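Local structure of separin (Saccharomyces cerevisiae, 5U1T) at residues 675-687 with 709-721. The protein cleaves the MCD1/SCC1 subunit of cohesin at the onset of anaphase as a caspase-like cysteine protease, and also promotes spindle elongation. Numbering follows the deposited sequence.
Sequences LSTAKIEQALLHA and KTLPAMKPELFDI
The ammonium NZ of Lys715 donates to two main-chain carbonyls of the turn before helix 680-689, lying 2.8 Å from Leu675 O and 2.8 Å from Ala678 O. NZ approaches each nearly end-on and in the plane of that carbonyl, with a C=O...N angle of 159° at Leu675 O. The chain of Lys715 bends once, at chi2 (69°), then runs extended past Ala683 CB to the turn. Glu717 OE2 adds a long salt bridge to the same nitrogen, 3.9 Å away, while its CG packs on Ile680 CD1. On one flank of the lysine, Leu675 CD1 meets Leu711 CD1 at 3.7 Å, the two side chains crossing at about a right angle, and also reaches Met714 CE. Farther along helix 680-689, Leu718 CD2 lies 3.8 Å from Leu684 CD2, and Ala687 CB fits against Leu711 CD2 and Leu718 CD1. Leu684 also touches Leu738 of helix 729-752, which extends this apolar layer. A methionine in place of Lys715 would probably leave both turn carbonyls without this donor and remove the long salt bridge to Glu717. Away from the active site, the charged end of a buried lysine thus ties the turn to segment 709-721, with leucines and alanines packed beside it.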
# COMPACT_ATOMS: atom_id res chain seq x y z
N LEU A 675 -15.29 16.74 8.08
CA LEU A 675 -14.14 16.05 8.65
C LEU A 675 -14.02 16.32 10.13
O LEU A 675 -13.58 15.45 10.89
CB LEU A 675 -12.85 16.48 7.95
CG LEU A 675 -12.61 16.05 6.51
CD1 LEU A 675 -11.39 16.78 5.98
CD2 LEU A 675 -12.41 14.55 6.41
N SER A 676 -14.41 17.51 10.55
CA SER A 676 -14.26 17.89 11.95
C SER A 676 -14.98 16.92 12.87
O SER A 676 -14.59 16.78 14.02
CB SER A 676 -14.78 19.30 12.18
OG SER A 676 -14.04 20.24 11.43
N THR A 677 -16.02 16.26 12.37
CA THR A 677 -16.76 15.33 13.22
C THR A 677 -16.58 13.88 12.79
O THR A 677 -16.96 12.97 13.53
CB THR A 677 -18.28 15.63 13.26
OG1 THR A 677 -18.88 15.33 11.99
CG2 THR A 677 -18.55 17.09 13.65
N ALA A 678 -16.03 13.66 11.60
CA ALA A 678 -15.80 12.29 11.14
C ALA A 678 -14.80 11.59 12.06
O ALA A 678 -13.78 12.18 12.43
CB ALA A 678 -15.31 12.29 9.71
N LYS A 679 -15.08 10.36 12.44
CA LYS A 679 -14.12 9.61 13.25
C LYS A 679 -12.90 9.34 12.39
O LYS A 679 -12.98 9.39 11.16
CB LYS A 679 -14.70 8.31 13.79
CG LYS A 679 -13.95 7.77 15.01
CD LYS A 679 -14.30 6.31 15.29
CE LYS A 679 -13.73 5.39 14.20
NZ LYS A 679 -12.27 5.60 14.03
N ILE A 680 -11.78 9.04 13.04
CA ILE A 680 -10.48 8.98 12.38
C ILE A 680 -10.46 7.92 11.28
O ILE A 680 -9.73 8.06 10.30
CB ILE A 680 -9.33 8.70 13.37
CG1 ILE A 680 -9.52 9.52 14.65
CG2 ILE A 680 -7.99 9.06 12.76
CD1 ILE A 680 -9.70 11.00 14.40
N GLU A 681 -11.26 6.87 11.45
CA GLU A 681 -11.29 5.82 10.44
C GLU A 681 -11.98 6.28 9.16
O GLU A 681 -11.52 5.99 8.05
CB GLU A 681 -11.97 4.56 10.98
CG GLU A 681 -11.15 3.32 10.68
CD GLU A 681 -11.96 2.02 10.69
OE1 GLU A 681 -12.97 1.90 11.45
OE2 GLU A 681 -11.56 1.09 9.93
N GLN A 682 -13.09 7.00 9.29
CA GLN A 682 -13.79 7.48 8.11
C GLN A 682 -13.01 8.59 7.42
O GLN A 682 -13.05 8.72 6.20
CB GLN A 682 -15.19 7.95 8.49
CG GLN A 682 -16.22 6.85 8.39
CD GLN A 682 -15.97 5.70 9.38
OE1 GLN A 682 -15.81 5.92 10.60
NE2 GLN A 682 -15.94 4.46 8.87
N ALA A 683 -12.29 9.39 8.20
CA ALA A 683 -11.50 10.49 7.65
C ALA A 683 -10.30 9.96 6.89
O ALA A 683 -9.92 10.49 5.85
CB ALA A 683 -11.06 11.42 8.76
N LEU A 684 -9.70 8.90 7.42
CA LEU A 684 -8.62 8.23 6.73
C LEU A 684 -9.14 7.70 5.41
O LEU A 684 -8.48 7.80 4.37
CB LEU A 684 -8.03 7.11 7.58
CG LEU A 684 -6.94 7.48 8.59
CD1 LEU A 684 -6.71 6.34 9.58
CD2 LEU A 684 -5.64 7.85 7.90
N LEU A 685 -10.35 7.16 5.45
CA LEU A 685 -10.94 6.58 4.26
C LEU A 685 -11.23 7.63 3.20
O LEU A 685 -10.90 7.45 2.04
CB LEU A 685 -12.21 5.84 4.63
CG LEU A 685 -12.61 4.79 3.61
CD1 LEU A 685 -11.60 3.67 3.68
CD2 LEU A 685 -14.03 4.30 3.91
N HIS A 686 -11.85 8.72 3.61
CA HIS A 686 -12.14 9.81 2.71
C HIS A 686 -10.83 10.37 2.09
O HIS A 686 -10.73 10.54 0.87
CB HIS A 686 -12.92 10.89 3.48
CG HIS A 686 -13.26 12.11 2.68
ND1 HIS A 686 -13.58 12.06 1.34
CD2 HIS A 686 -13.33 13.42 3.03
CE1 HIS A 686 -13.83 13.28 0.90
NE2 HIS A 686 -13.69 14.12 1.91
N ALA A 687 -9.83 10.61 2.93
CA ALA A 687 -8.60 11.27 2.48
C ALA A 687 -7.80 10.36 1.55
O ALA A 687 -7.24 10.81 0.56
CB ALA A 687 -7.75 11.69 3.68
N LYS A 709 -1.80 21.98 3.47
CA LYS A 709 -2.34 23.02 4.33
C LYS A 709 -3.78 22.72 4.79
O LYS A 709 -4.03 22.52 5.99
CB LYS A 709 -2.28 24.38 3.62
CG LYS A 709 -0.85 24.91 3.40
CD LYS A 709 -0.83 26.44 3.37
CE LYS A 709 0.53 27.03 3.78
NZ LYS A 709 1.54 26.98 2.68
N THR A 710 -4.71 22.69 3.84
CA THR A 710 -6.14 22.48 4.13
C THR A 710 -6.43 21.25 5.01
O THR A 710 -6.97 21.37 6.13
CB THR A 710 -6.94 22.35 2.83
OG1 THR A 710 -6.56 23.40 1.93
CG2 THR A 710 -8.43 22.41 3.10
N LEU A 711 -6.08 20.07 4.51
CA LEU A 711 -6.32 18.82 5.22
C LEU A 711 -5.66 18.73 6.62
O LEU A 711 -6.30 18.29 7.57
CB LEU A 711 -5.88 17.65 4.34
CG LEU A 711 -6.40 16.28 4.75
CD1 LEU A 711 -7.83 16.42 5.24
CD2 LEU A 711 -6.33 15.32 3.57
N PRO A 712 -4.39 19.15 6.76
CA PRO A 712 -3.83 19.17 8.12
C PRO A 712 -4.50 20.17 9.06
O PRO A 712 -4.42 19.98 10.28
CB PRO A 712 -2.37 19.58 7.90
CG PRO A 712 -2.08 19.21 6.50
CD PRO A 712 -3.35 19.46 5.76
N ALA A 713 -5.15 21.20 8.53
CA ALA A 713 -5.79 22.22 9.35
C ALA A 713 -7.11 21.74 9.94
O ALA A 713 -7.69 22.37 10.85
CB ALA A 713 -5.99 23.50 8.55
N MET A 714 -7.60 20.62 9.43
CA MET A 714 -8.93 20.16 9.75
C MET A 714 -8.95 18.79 10.36
O MET A 714 -9.92 18.42 11.02
CB MET A 714 -9.79 20.16 8.49
CG MET A 714 -9.99 21.56 7.94
SD MET A 714 -11.04 21.51 6.49
CE MET A 714 -10.33 20.13 5.59
N LYS A 715 -7.90 18.03 10.14
CA LYS A 715 -7.80 16.71 10.74
C LYS A 715 -6.33 16.40 11.03
O LYS A 715 -5.74 15.53 10.39
CB LYS A 715 -8.42 15.66 9.82
CG LYS A 715 -9.09 14.49 10.53
CD LYS A 715 -10.36 14.93 11.27
CE LYS A 715 -11.00 13.79 12.08
NZ LYS A 715 -12.10 14.30 12.95
N PRO A 716 -5.75 17.13 12.00
CA PRO A 716 -4.32 17.03 12.33
C PRO A 716 -3.87 15.59 12.55
O PRO A 716 -2.78 15.20 12.11
CB PRO A 716 -4.19 17.83 13.63
CG PRO A 716 -5.32 18.77 13.60
CD PRO A 716 -6.45 18.04 12.92
N GLU A 717 -4.71 14.80 13.19
CA GLU A 717 -4.33 13.45 13.56
C GLU A 717 -4.17 12.56 12.33
O GLU A 717 -3.71 11.43 12.43
CB GLU A 717 -5.35 12.83 14.55
CG GLU A 717 -6.79 12.82 14.04
CD GLU A 717 -7.59 14.09 14.38
OE1 GLU A 717 -7.08 15.21 14.16
OE2 GLU A 717 -8.74 13.96 14.86
N LEU A 718 -4.52 13.09 11.16
CA LEU A 718 -4.27 12.38 9.90
C LEU A 718 -2.78 12.41 9.61
O LEU A 718 -2.28 11.69 8.77
CB LEU A 718 -5.04 13.00 8.73
CG LEU A 718 -6.55 12.82 8.67
CD1 LEU A 718 -7.08 13.38 7.37
CD2 LEU A 718 -6.91 11.36 8.82
N PHE A 719 -2.09 13.28 10.34
CA PHE A 719 -0.68 13.53 10.09
C PHE A 719 0.14 13.37 11.35
O PHE A 719 1.21 13.97 11.49
CB PHE A 719 -0.50 14.93 9.51
CG PHE A 719 -1.36 15.19 8.30
CD1 PHE A 719 -2.65 15.68 8.44
CD2 PHE A 719 -0.88 14.94 7.02
CE1 PHE A 719 -3.45 15.91 7.33
CE2 PHE A 719 -1.67 15.17 5.92
CZ PHE A 719 -2.96 15.66 6.07
N ASP A 720 -0.36 12.56 12.29
CA ASP A 720 0.36 12.31 13.52
C ASP A 720 1.16 11.02 13.41
O ASP A 720 0.84 10.01 14.02
CB ASP A 720 -0.58 12.22 14.71
CG ASP A 720 0.15 12.16 16.02
OD1 ASP A 720 1.35 12.53 16.05
OD2 ASP A 720 -0.47 11.75 17.02
N ILE A 721 2.22 11.09 12.61
CA ILE A 721 3.03 9.92 12.31
C ILE A 721 3.92 9.53 13.49
O ILE A 721 4.57 8.48 13.46
CB ILE A 721 3.88 10.14 11.06
CG1 ILE A 721 4.57 11.51 11.11
CG2 ILE A 721 3.02 10.06 9.82
CD1 ILE A 721 6.03 11.45 11.47